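Local coordinates for DNA repair protein rhp9/CRB2 (Schizosaccharomyces pombe, PDB 2FHD) that probably recognises methylated histone H4 through its tandem Tudor domains, serving DNA damage repair, at residues 85-90 / 100-105; 9-14 / 25-30; 77-82 / 123-128; 15-20 / 50-55. All coordinates share one frame; numbering follows the deposited sequence.

Interaction 1: 85-90 / 100-105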
loop_
_atom_site.group_PDB
_atom_site.type_symbol
_atom_site.label_atom_id
_atom_site.label_comp_id
_atom_site.label_asym_id
_atom_site.label_seq_id
_atom_site.Cartn_x
_atom_site.Cartn_y
_atom_site.Cartn_z
ATOM N N THR A 85 11.781 31.531 -4.415
ATOM C CA THR A 85 10.990 30.463 -5.035
ATOM C C THR A 85 9.888 31.184 -5.860
ATOM O O THR A 85 9.469 32.328 -5.512
ATOM C CB THR A 85 10.276 29.634 -3.949
ATOM O OG1 THR A 85 9.589 30.582 -3.142
ATOM C CG2 THR A 85 11.265 28.833 -3.025
ATOM N N PHE A 86 9.444 30.542 -6.944
ATOM C CA PHE A 86 8.419 31.083 -7.756
ATOM C C PHE A 86 7.669 29.983 -8.473
ATOM O O PHE A 86 8.128 28.852 -8.492
ATOM C CB PHE A 86 9.012 32.164 -8.714
ATOM C CG PHE A 86 9.953 31.632 -9.761
ATOM C CD1 PHE A 86 11.306 31.541 -9.512
ATOM C CD2 PHE A 86 9.486 31.257 -11.028
ATOM C CE1 PHE A 86 12.195 31.109 -10.494
ATOM C CE2 PHE A 86 10.381 30.820 -12.035
ATOM C CZ PHE A 86 11.772 30.712 -11.743
ATOM N N ARG A 87 6.493 30.316 -9.029
ATOM C CA ARG A 87 5.770 29.432 -9.923
ATOM C C ARG A 87 5.969 29.772 -11.447
ATOM O O ARG A 87 5.622 30.857 -11.934
ATOM C CB ARG A 87 4.280 29.380 -9.506
ATOM C CG ARG A 87 3.509 28.245 -10.174
ATOM C CD ARG A 87 2.010 28.315 -9.902
ATOM N NE ARG A 87 1.677 26.950 -9.520
ATOM C CZ ARG A 87 1.206 25.994 -10.325
ATOM N NH1 ARG A 87 0.872 26.248 -11.607
ATOM N NH2 ARG A 87 0.991 24.789 -9.800
ATOM N N SER A 88 6.527 28.827 -12.187
ATOM C CA SER A 88 6.927 29.076 -13.556
ATOM C C SER A 88 5.761 29.000 -14.521
ATOM O O SER A 88 5.907 29.296 -15.692
ATOM C CB SER A 88 7.973 28.060 -14.040
ATOM O OG SER A 88 7.337 26.811 -14.278
ATOM N N THR A 89 4.606 28.567 -14.071
ATOM C CA THR A 89 3.572 28.281 -15.031
ATOM C C THR A 89 2.213 28.364 -14.421
ATOM O O THR A 89 2.054 28.343 -13.202
ATOM C CB THR A 89 3.716 26.887 -15.624
ATOM O OG1 THR A 89 2.727 26.751 -16.650
ATOM C CG2 THR A 89 3.450 25.858 -14.530
ATOM N N ASN A 90 1.218 28.484 -15.289
ATOM C CA ASN A 90 -0.114 28.593 -14.775
ATOM C C ASN A 90 -0.910 27.290 -14.921
ATOM O O ASN A 90 -1.957 27.148 -14.298
ATOM C CB ASN A 90 -0.818 29.885 -15.201
ATOM C CG ASN A 90 -1.131 29.940 -16.667
ATOM O OD1 ASN A 90 -1.946 30.760 -17.051
ATOM N ND2 ASN A 90 -0.484 29.104 -17.507
ATOM N N ALA A 100 4.661 23.887 -0.517
ATOM C CA ALA A 100 3.437 24.173 0.202
ATOM C C ALA A 100 2.753 25.459 -0.267
ATOM O O ALA A 100 1.619 25.749 0.125
ATOM C CB ALA A 100 3.671 24.220 1.708
ATOM N N LEU A 101 3.431 26.260 -1.063
ATOM C CA LEU A 101 2.759 27.473 -1.570
ATOM C C LEU A 101 2.486 27.335 -3.084
ATOM O O LEU A 101 2.124 28.292 -3.767
ATOM C CB LEU A 101 3.663 28.680 -1.340
ATOM C CG LEU A 101 4.113 29.008 0.079
ATOM C CD1 LEU A 101 5.213 29.989 -0.133
ATOM C CD2 LEU A 101 2.884 29.621 0.835
ATOM N N ASN A 102 2.663 26.130 -3.606
ATOM C CA ASN A 102 2.400 25.885 -5.015
ATOM C C ASN A 102 3.477 26.473 -5.950
ATOM O O ASN A 102 3.225 26.622 -7.133
ATOM C CB ASN A 102 1.034 26.413 -5.395
ATOM C CG ASN A 102 0.313 25.500 -6.341
ATOM O OD1 ASN A 102 0.722 24.355 -6.570
ATOM N ND2 ASN A 102 -0.778 25.984 -6.880
ATOM N N ASN A 103 4.669 26.790 -5.415
ATOM C CA ASN A 103 5.817 27.006 -6.232
ATOM C C ASN A 103 6.393 25.732 -6.764
ATOM O O ASN A 103 6.315 24.663 -6.212
ATOM C CB ASN A 103 6.959 27.820 -5.541
ATOM C CG ASN A 103 6.459 29.110 -4.943
ATOM O OD1 ASN A 103 5.892 29.940 -5.659
ATOM N ND2 ASN A 103 6.620 29.269 -3.606
ATOM N N ASP A 104 7.181 25.968 -7.757
ATOM C CA ASP A 104 7.631 25.049 -8.725
ATOM C C ASP A 104 9.145 25.076 -8.891
ATOM O O ASP A 104 9.766 24.081 -9.258
ATOM C CB ASP A 104 7.124 25.830 -9.971
ATOM C CG ASP A 104 7.062 25.026 -11.013
ATOM O OD1 ASP A 104 7.036 23.827 -10.584
ATOM O OD2 ASP A 104 7.148 25.507 -12.109
HETATM N N MSE A 105 9.705 26.292 -8.778
HETATM C CA MSE A 105 11.112 26.576 -9.131
HETATM C C MSE A 105 11.773 27.237 -7.946
HETATM O O MSE A 105 11.164 27.991 -7.195
HETATM C CB MSE A 105 11.250 27.537 -10.345
HETATM C CG MSE A 105 10.640 26.973 -11.650
HETATM SE SE MSE A 105 11.817 25.552 -12.307
HETATM C CE MSE A 105 10.465 23.977 -12.756
#
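F86 and M105, present as selenomethionine, form an antiparallel hydrogen-bonded pair where strands 80-86 and 105-110 meet the connecting loop. F86 N gives its hydrogen to M105 O, while F86 O takes two, from M105 N at 3.0 Å and D104 N at 3.1 Å. Because D104 and M105 both face F86, this is a classic beta bulge, and the extra residue carries the D104 side chain toward S88.

The polar side chains extend the contact beyond the strands. S88 OG donates a short 2.5 Å bond to D104 OD2, and S88 N adds a weak one to the same oxygen. R87, with CG anti to the backbone N (chi1 -167°), runs its long chain back along the loop; NE meets N102 O at 2.9 Å, in the carbonyl plane. Its NH2 reaches N102 OD1 weakly, with guanidinium and amide planes 52° apart, while NH1 binds the carbonyls of T89 and E91.

The apolar part is a CH-pi contact: M105 CB lies over one face of the F86 ring, 3.7 Å from its centroid, and M105 CG passes 3.7 Å from S88 CB.

Arginine suits its place by having several N-H groups to share among backbone oxygens. The chemistry implies a loop base held mostly by carbonyl acceptors, with D104 OD2 probably polarised by its two donors.

Interaction 2: 9-14 / 25-30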
loop_
_atom_site.group_PDB
_atom_site.type_symbol
_atom_site.label_atom_id
_atom_site.label_comp_id
_atom_site.label_asym_id
_atom_site.label_seq_id
_atom_site.Cartn_x
_atom_site.Cartn_y
_atom_site.Cartn_z
ATOM N N LYS A 9 -0.855 22.401 -0.118
ATOM C CA LYS A 9 -0.667 22.868 1.264
ATOM C C LYS A 9 -0.216 21.748 2.258
ATOM O O LYS A 9 0.375 22.052 3.265
ATOM C CB LYS A 9 -1.980 23.520 1.704
ATOM C CG LYS A 9 -2.159 24.857 1.012
ATOM C CD LYS A 9 -3.607 25.350 0.921
ATOM C CE LYS A 9 -3.664 26.910 0.716
ATOM N NZ LYS A 9 -5.071 27.539 0.770
ATOM N N ASN A 10 -0.487 20.476 1.923
ATOM C CA ASN A 10 0.111 19.300 2.574
ATOM C C ASN A 10 1.588 18.934 2.241
ATOM O O ASN A 10 2.126 17.970 2.813
ATOM C CB ASN A 10 -0.703 18.041 2.322
ATOM C CG ASN A 10 -2.059 18.107 2.990
ATOM O OD1 ASN A 10 -2.756 19.102 2.846
ATOM N ND2 ASN A 10 -2.426 17.056 3.762
ATOM N N ARG A 11 2.227 19.689 1.356
ATOM C CA ARG A 11 3.645 19.450 1.096
ATOM C C ARG A 11 4.549 19.816 2.279
ATOM O O ARG A 11 4.490 20.938 2.818
ATOM C CB ARG A 11 4.075 20.179 -0.186
ATOM C CG ARG A 11 3.310 19.727 -1.451
ATOM C CD ARG A 11 3.685 18.276 -1.839
ATOM N NE ARG A 11 5.007 18.213 -2.416
ATOM C CZ ARG A 11 5.660 17.080 -2.612
ATOM N NH1 ARG A 11 5.103 15.972 -2.204
ATOM N NH2 ARG A 11 6.871 17.052 -3.191
ATOM N N VAL A 12 5.421 18.870 2.624
ATOM C CA VAL A 12 6.337 18.986 3.758
ATOM C C VAL A 12 7.745 18.617 3.302
ATOM O O VAL A 12 7.920 18.096 2.181
ATOM C CB VAL A 12 5.881 18.099 5.028
ATOM C CG1 VAL A 12 4.546 18.695 5.600
ATOM C CG2 VAL A 12 5.649 16.559 4.670
ATOM N N LEU A 13 8.706 18.907 4.168
ATOM C CA LEU A 13 10.016 18.344 4.157
ATOM C C LEU A 13 10.019 17.392 5.376
ATOM O O LEU A 13 9.765 17.806 6.518
ATOM C CB LEU A 13 11.070 19.460 4.283
ATOM C CG LEU A 13 11.254 20.327 3.012
ATOM C CD1 LEU A 13 11.937 21.692 3.305
ATOM C CD2 LEU A 13 12.060 19.595 1.873
ATOM N N ALA A 14 10.241 16.111 5.135
ATOM C CA ALA A 14 10.057 15.147 6.153
ATOM C C ALA A 14 11.412 14.448 6.284
ATOM O O ALA A 14 12.129 14.257 5.292
ATOM C CB ALA A 14 8.922 14.188 5.746
ATOM N N PRO A 25 11.340 16.356 0.191
ATOM C CA PRO A 25 9.920 16.726 -0.130
ATOM C C PRO A 25 8.948 15.521 0.048
ATOM O O PRO A 25 9.239 14.410 -0.377
ATOM C CB PRO A 25 10.006 17.187 -1.608
ATOM C CG PRO A 25 11.455 17.655 -1.795
ATOM C CD PRO A 25 12.231 16.585 -0.978
ATOM N N ALA A 26 7.789 15.736 0.663
ATOM C CA ALA A 26 6.863 14.638 0.816
ATOM C C ALA A 26 5.506 15.321 0.887
ATOM O O ALA A 26 5.418 16.571 0.956
ATOM C CB ALA A 26 7.175 13.943 2.074
ATOM N N THR A 27 4.455 14.516 0.891
ATOM C CA THR A 27 3.098 14.933 1.194
ATOM C C THR A 27 2.664 14.404 2.575
ATOM O O THR A 27 2.827 13.213 2.896
ATOM C CB THR A 27 2.237 14.353 0.094
ATOM O OG1 THR A 27 2.687 14.928 -1.145
ATOM C CG2 THR A 27 0.725 14.694 0.260
ATOM N N LEU A 28 2.189 15.303 3.431
ATOM C CA LEU A 28 1.505 14.923 4.673
ATOM C C LEU A 28 0.150 14.219 4.330
ATOM O O LEU A 28 -0.758 14.830 3.740
ATOM C CB LEU A 28 1.269 16.153 5.573
ATOM C CG LEU A 28 0.584 15.957 6.949
ATOM C CD1 LEU A 28 1.168 14.752 7.656
ATOM C CD2 LEU A 28 0.569 17.215 7.861
ATOM N N VAL A 29 0.065 12.950 4.699
ATOM C CA VAL A 29 -0.998 12.081 4.294
ATOM C C VAL A 29 -2.109 12.039 5.389
ATOM O O VAL A 29 -3.314 12.151 5.086
ATOM C CB VAL A 29 -0.421 10.631 3.951
ATOM C CG1 VAL A 29 -1.552 9.663 3.753
ATOM C CG2 VAL A 29 0.378 10.613 2.707
ATOM N N ALA A 30 -1.710 11.964 6.663
ATOM C CA ALA A 30 -2.628 11.782 7.756
ATOM C C ALA A 30 -1.875 11.889 9.088
ATOM O O ALA A 30 -0.722 11.433 9.178
ATOM C CB ALA A 30 -3.260 10.397 7.654
#
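V12 and A26 sit at the dense middle of the contact, an antiparallel hydrogen-bonded pair with V12 N to A26 O and A26 N to V12 O both at 2.8 Å. On their face V12 CG2 comes 4.0 Å from A26 CB; alanine is small enough for V12 to lie beside it, and V12 also touches V44 and I59. N10 ties one end twice: its carbonyl accepts L28 N, and ND2 answers to L28 O at 2.8 Å, with the acceptor in its amide plane.

On the opposite face R11 folds back over its partner strand, bent at chi2 (-68°) and chi3 (-74°). NH1 meets T27 OG1 at 2.8 Å in the guanidinium plane, A26 O lies over one guanidinium face, NH2 forms a salt bridge with D47, and NE binds V98 O. A methionine in place of R11 would probably leave D47 without its charge mate and T27 OG1 and V98 O without these donors.

Packing is sparser toward L13, whose CD2 lies 3.7 Å from P25 N and 4.1 Å from P25 CD, although all the touching residues are buried. Strands 11-15 and 23-32, their segments 119° apart in direction, form a strongly twisted hairpin, as expected in the SH3-like barrel of a Tudor domain.

Interaction 3: 77-82 / 123-128. With PO4 (phosphate ion), chain K.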
loop_
_atom_site.group_PDB
_atom_site.type_symbol
_atom_site.label_atom_id
_atom_site.label_comp_id
_atom_site.label_asym_id
_atom_site.label_seq_id
_atom_site.Cartn_x
_atom_site.Cartn_y
_atom_site.Cartn_z
ATOM N N LYS A 77 26.554 17.591 -3.921
ATOM C CA LYS A 77 26.443 17.802 -2.462
ATOM C C LYS A 77 26.766 19.263 -2.087
ATOM O O LYS A 77 26.915 19.585 -0.911
ATOM C CB LYS A 77 27.391 16.850 -1.714
ATOM C CG LYS A 77 26.761 15.619 -1.122
ATOM C CD LYS A 77 27.200 14.291 -1.726
ATOM C CE LYS A 77 28.742 14.098 -1.783
ATOM N NZ LYS A 77 29.291 13.718 -0.440
ATOM N N ILE A 78 26.841 20.133 -3.089
ATOM C CA ILE A 78 27.227 21.509 -2.922
ATOM C C ILE A 78 26.084 22.258 -2.244
ATOM O O ILE A 78 24.971 22.285 -2.735
ATOM C CB ILE A 78 27.445 22.159 -4.303
ATOM C CG1 ILE A 78 28.464 21.382 -5.142
ATOM C CG2 ILE A 78 27.906 23.566 -4.119
ATOM C CD1 ILE A 78 28.592 21.917 -6.655
ATOM N N LYS A 79 26.359 22.825 -1.097
ATOM C CA LYS A 79 25.368 23.561 -0.358
ATOM C C LYS A 79 25.125 24.934 -0.988
ATOM O O LYS A 79 26.077 25.570 -1.406
ATOM C CB LYS A 79 25.802 23.665 1.125
ATOM C CG LYS A 79 25.583 22.387 1.858
ATOM C CD LYS A 79 25.644 22.527 3.357
ATOM C CE LYS A 79 25.446 21.172 3.949
ATOM N NZ LYS A 79 25.509 21.150 5.445
ATOM N N HIS A 80 23.864 25.383 -1.028
ATOM C CA HIS A 80 23.471 26.628 -1.653
ATOM C C HIS A 80 22.603 27.397 -0.695
ATOM O O HIS A 80 22.094 26.818 0.168
ATOM C CB HIS A 80 22.669 26.303 -2.952
ATOM C CG HIS A 80 23.534 25.816 -4.063
ATOM N ND1 HIS A 80 23.901 26.616 -5.122
ATOM C CD2 HIS A 80 24.153 24.625 -4.262
ATOM C CE1 HIS A 80 24.667 25.929 -5.955
ATOM N NE2 HIS A 80 24.862 24.727 -5.443
ATOM N N THR A 81 22.390 28.683 -0.861
ATOM C CA THR A 81 21.366 29.376 -0.115
ATOM C C THR A 81 20.196 29.698 -1.092
ATOM O O THR A 81 20.369 29.874 -2.313
ATOM C CB THR A 81 21.898 30.676 0.610
ATOM O OG1 THR A 81 22.441 31.555 -0.388
ATOM C CG2 THR A 81 23.043 30.338 1.466
ATOM N N VAL A 82 19.001 29.748 -0.536
ATOM C CA VAL A 82 17.876 30.049 -1.263
ATOM C C VAL A 82 17.849 31.536 -1.573
ATOM O O VAL A 82 18.061 32.420 -0.729
ATOM C CB VAL A 82 16.627 29.583 -0.500
ATOM C CG1 VAL A 82 15.354 30.102 -1.187
ATOM C CG2 VAL A 82 16.638 27.989 -0.324
ATOM N N TYR A 123 16.794 18.966 -1.171
ATOM C CA TYR A 123 16.860 18.114 0.016
ATOM C C TYR A 123 17.697 18.844 1.020
ATOM O O TYR A 123 18.404 19.791 0.658
ATOM C CB TYR A 123 17.386 16.722 -0.283
ATOM C CG TYR A 123 18.848 16.639 -0.742
ATOM C CD1 TYR A 123 19.850 16.217 0.124
ATOM C CD2 TYR A 123 19.215 16.985 -2.060
ATOM C CE1 TYR A 123 21.201 16.123 -0.294
ATOM C CE2 TYR A 123 20.557 16.901 -2.490
ATOM C CZ TYR A 123 21.536 16.451 -1.600
ATOM O OH TYR A 123 22.854 16.355 -2.046
ATOM N N VAL A 124 17.555 18.483 2.298
ATOM C CA VAL A 124 18.068 19.332 3.365
ATOM C C VAL A 124 18.742 18.537 4.459
ATOM O O VAL A 124 18.209 17.518 4.926
ATOM C CB VAL A 124 16.980 20.295 3.960
ATOM C CG1 VAL A 124 17.676 21.447 4.723
ATOM C CG2 VAL A 124 16.144 20.900 2.866
ATOM N N ALA A 125 19.933 18.987 4.851
ATOM C CA ALA A 125 20.604 18.368 5.928
ATOM C C ALA A 125 19.858 18.677 7.222
ATOM O O ALA A 125 19.475 19.827 7.475
ATOM C CB ALA A 125 22.013 18.842 6.004
ATOM N N PRO A 126 19.680 17.655 8.060
ATOM C CA PRO A 126 19.142 17.954 9.388
ATOM C C PRO A 126 19.836 19.141 10.130
ATOM O O PRO A 126 19.130 19.887 10.829
ATOM C CB PRO A 126 19.339 16.600 10.152
ATOM C CG PRO A 126 19.307 15.563 9.061
ATOM C CD PRO A 126 20.004 16.209 7.887
ATOM N N VAL A 127 21.182 19.315 10.042
ATOM C CA VAL A 127 21.795 20.493 10.731
ATOM C C VAL A 127 21.330 21.810 10.149
ATOM O O VAL A 127 21.285 22.826 10.802
ATOM C CB VAL A 127 23.384 20.534 10.783
ATOM C CG1 VAL A 127 23.948 19.602 11.799
ATOM C CG2 VAL A 127 24.030 20.393 9.442
ATOM N N ASN A 128 20.958 21.799 8.884
ATOM C CA ASN A 128 20.447 23.005 8.276
ATOM C C ASN A 128 19.010 23.250 8.616
ATOM O O ASN A 128 18.622 24.371 8.811
ATOM C CB ASN A 128 20.697 22.922 6.806
ATOM C CG ASN A 128 22.160 23.106 6.511
ATOM O OD1 ASN A 128 22.747 24.142 6.886
ATOM N ND2 ASN A 128 22.781 22.111 5.937
HETATM P P PO4 K . 29.930 22.949 0.344
HETATM O O1 PO4 K . 28.768 21.991 0.351
HETATM O O2 PO4 K . 30.918 22.467 1.414
HETATM O O3 PO4 K . 30.643 22.884 -1.009
HETATM O O4 PO4 K . 29.460 24.401 0.541
#
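K79 and N128 approach from opposite directions, the lysine stretched almost straight and the asparagine reaching back from the helix that begins at P126. With CG anti to the carbonyl carbon (chi1 -76°) and the later torsions extended, the K79 chain spans the gap between the strand 80-86 region and this helix. Its NZ arrives beside A125 CB, 4.2 Å away at the N-cap position, and 4.3 Å from V127 CG2. The ammonium is gripped across the subunit boundary, donating to L75 O and T73 O of the second subunit.

K77 and Y123 meet at a slant. The phenol oxygen of Y123 comes 3.9 Å from K77 CA, while the lysine chain bends away; Y123 OH is hydrogen-bonded to G76 O, and its ring stands edge-to-face with F22.

At the other end of K79 its backbone N donates to O1 of a phosphate at 2.9 Å (158°). The ion, probably from the crystallisation liquor, also takes a bond from G76 N of the second subunit.

A leucine in place of K79 would probably leave those two carbonyls of the second subunit without their donor and weaken the link between copies. A long, charged side chain suits this spot: the K79 ammonium is satisfied by backbone carbonyls of the second subunit, while backbone N-H groups of both copies hold a probably adventitious anion.

Interaction 4: 15-20 / 50-55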
loop_
_atom_site.group_PDB
_atom_site.type_symbol
_atom_site.label_atom_id
_atom_site.label_comp_id
_atom_site.label_asym_id
_atom_site.label_seq_id
_atom_site.Cartn_x
_atom_site.Cartn_y
_atom_site.Cartn_z
ATOM N N PHE A 15 11.770 14.066 7.511
ATOM C CA PHE A 15 13.034 13.365 7.751
ATOM C C PHE A 15 12.951 11.949 7.225
ATOM O O PHE A 15 12.073 11.203 7.655
ATOM C CB PHE A 15 13.291 13.296 9.240
ATOM C CG PHE A 15 14.530 12.518 9.628
ATOM C CD1 PHE A 15 15.801 13.033 9.395
ATOM C CD2 PHE A 15 14.421 11.263 10.265
ATOM C CE1 PHE A 15 16.975 12.314 9.791
ATOM C CE2 PHE A 15 15.603 10.520 10.649
ATOM C CZ PHE A 15 16.868 11.071 10.460
ATOM N N PHE A 16 13.861 11.583 6.335
ATOM C CA PHE A 16 13.925 10.245 5.824
ATOM C C PHE A 16 14.800 9.397 6.737
ATOM O O PHE A 16 16.007 9.641 6.883
ATOM C CB PHE A 16 14.403 10.234 4.370
ATOM C CG PHE A 16 14.519 8.851 3.790
ATOM C CD1 PHE A 16 13.379 8.132 3.435
ATOM C CD2 PHE A 16 15.777 8.249 3.628
ATOM C CE1 PHE A 16 13.479 6.810 2.897
ATOM C CE2 PHE A 16 15.892 6.950 3.086
ATOM C CZ PHE A 16 14.718 6.229 2.725
ATOM N N LYS A 17 14.141 8.400 7.341
ATOM C CA LYS A 17 14.625 7.620 8.494
ATOM C C LYS A 17 15.573 6.481 8.109
ATOM O O LYS A 17 16.327 5.977 8.978
ATOM C CB LYS A 17 13.438 7.098 9.319
ATOM C CG LYS A 17 12.934 8.107 10.403
ATOM C CD LYS A 17 11.515 7.940 10.879
ATOM C CE LYS A 17 11.097 6.526 10.849
ATOM N NZ LYS A 17 9.779 6.441 11.526
ATOM N N GLY A 18 15.524 6.112 6.810
ATOM C CA GLY A 18 16.487 5.233 6.140
ATOM C C GLY A 18 17.823 5.924 5.910
ATOM O O GLY A 18 18.058 7.016 6.449
ATOM N N TYR A 19 18.694 5.323 5.089
ATOM C CA TYR A 19 20.142 5.558 5.302
ATOM C C TYR A 19 21.125 6.168 4.295
ATOM O O TYR A 19 22.277 5.691 4.202
ATOM C CB TYR A 19 20.809 4.358 6.019
ATOM C CG TYR A 19 21.055 4.569 7.523
ATOM C CD1 TYR A 19 22.092 3.859 8.201
ATOM C CD2 TYR A 19 20.267 5.487 8.264
ATOM C CE1 TYR A 19 22.319 4.047 9.577
ATOM C CE2 TYR A 19 20.478 5.680 9.633
ATOM C CZ TYR A 19 21.498 4.964 10.283
ATOM O OH TYR A 19 21.681 5.187 11.629
ATOM N N PRO A 20 20.691 7.179 3.512
ATOM C CA PRO A 20 21.342 8.521 3.713
ATOM C C PRO A 20 20.288 9.399 4.512
ATOM O O PRO A 20 19.135 9.480 4.072
ATOM C CB PRO A 20 21.550 9.011 2.254
ATOM C CG PRO A 20 20.219 8.469 1.493
ATOM C CD PRO A 20 19.805 7.144 2.313
ATOM N N THR A 50 7.147 6.029 -1.478
ATOM C CA THR A 50 7.429 5.485 -0.142
ATOM C C THR A 50 6.722 6.274 0.962
ATOM O O THR A 50 6.725 7.526 0.973
ATOM C CB THR A 50 8.913 5.521 0.158
ATOM O OG1 THR A 50 9.558 4.692 -0.802
ATOM C CG2 THR A 50 9.220 4.900 1.560
HETATM N N MSE A 51 6.197 5.514 1.907
HETATM C CA MSE A 51 5.341 5.940 2.977
HETATM C C MSE A 51 6.159 5.850 4.287
HETATM O O MSE A 51 6.894 4.874 4.509
HETATM C CB MSE A 51 4.225 4.881 3.032
HETATM C CG MSE A 51 2.846 5.255 3.227
HETATM SE SE MSE A 51 2.055 6.747 2.251
HETATM C CE MSE A 51 0.602 5.834 0.955
ATOM N N SER A 52 6.008 6.817 5.188
ATOM C CA SER A 52 6.721 6.742 6.441
ATOM C C SER A 52 5.974 7.475 7.547
ATOM O O SER A 52 5.216 8.380 7.278
ATOM C CB SER A 52 8.092 7.362 6.235
ATOM O OG SER A 52 8.865 7.168 7.372
ATOM N N THR A 53 6.159 7.068 8.790
ATOM C CA THR A 53 5.537 7.723 9.948
ATOM C C THR A 53 6.602 8.447 10.801
ATOM O O THR A 53 7.582 7.798 11.169
ATOM C CB THR A 53 4.801 6.689 10.810
ATOM O OG1 THR A 53 3.803 6.113 9.977
ATOM C CG2 THR A 53 4.004 7.387 12.006
ATOM N N VAL A 54 6.453 9.744 11.071
ATOM C CA VAL A 54 7.549 10.512 11.673
ATOM C C VAL A 54 6.980 11.273 12.837
ATOM O O VAL A 54 5.761 11.505 12.885
ATOM C CB VAL A 54 8.207 11.566 10.652
ATOM C CG1 VAL A 54 8.889 10.846 9.512
ATOM C CG2 VAL A 54 7.204 12.639 10.146
ATOM N N ASN A 55 7.817 11.688 13.776
ATOM C CA ASN A 55 7.284 12.561 14.816
ATOM C C ASN A 55 7.268 14.030 14.415
ATOM O O ASN A 55 7.746 14.389 13.307
ATOM C CB ASN A 55 7.994 12.356 16.164
ATOM C CG ASN A 55 9.469 12.648 16.120
ATOM O OD1 ASN A 55 9.927 13.770 15.822
ATOM N ND2 ASN A 55 10.262 11.625 16.505
#
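K17 reaches across to strand 51-55 and places NZ 2.6 Å from T53 O, nearly along the C=O axis. This is the one hydrogen bond between the two segments, and lysine suits it by combining length with a donor that can turn to meet a carbonyl. The chain bends at chi3 (32°), where CD passes 4.1 Å from V54 CG1 and CE comes 4.2 Å from S52 OG. The same V54 branch, CG1, anti to the carbonyl carbon (chi1 -65°), also rests 3.7 Å from F15 O, so one methyl meets both K17 CD and the F15 carbonyl.

The next shell fixes both sides. Strand 51-55 lies at the margin of the sheet, and S52 and V54 bond through their backbones to V44 and Y42, consistent with T53 O being turned outward toward K17. On the loop side F15 is tied to Q58 and F16 to F22 by backbone bonds, while the K17 side chain leans on Q58.

Beyond K17 the chain curls round the F16 ring, with G18 N 3.8 Å above one face and P20 O in plane at its edge. A CB on G18 would come too near the F16 ring, consistent with a glycine here. The F16 ring in turn stands edge-to-face with F46, and the F15 ring meets Y19 of the second subunit. The chemistry implies that one short lysine-carbonyl bond, backed by modest apolar contact, joins an aromatic-rich loop to a strand that is outermost in its sheet within this chain.

Interactions 2 and 4 belong to the first Tudor range and interactions 1 and 3 to the second. The five-stranded sheets repeat one strand order, consistent with two SH3-like barrels in tandem. Within the first, interactions 2 and 4 alternate along the chain, reach the same sheet and touch through V29 and M51, their centres 12 Å apart. Within the second, interaction 1 is nested inside the loop closed by interaction 3; both use strand 80-86, with centres 20 Å apart. Contacts between the ranges, A100 on R11 and P126 on F15, bring interaction 1 against interaction 2 and interaction 3 against interaction 4, consistent with the two barrels packing against each other.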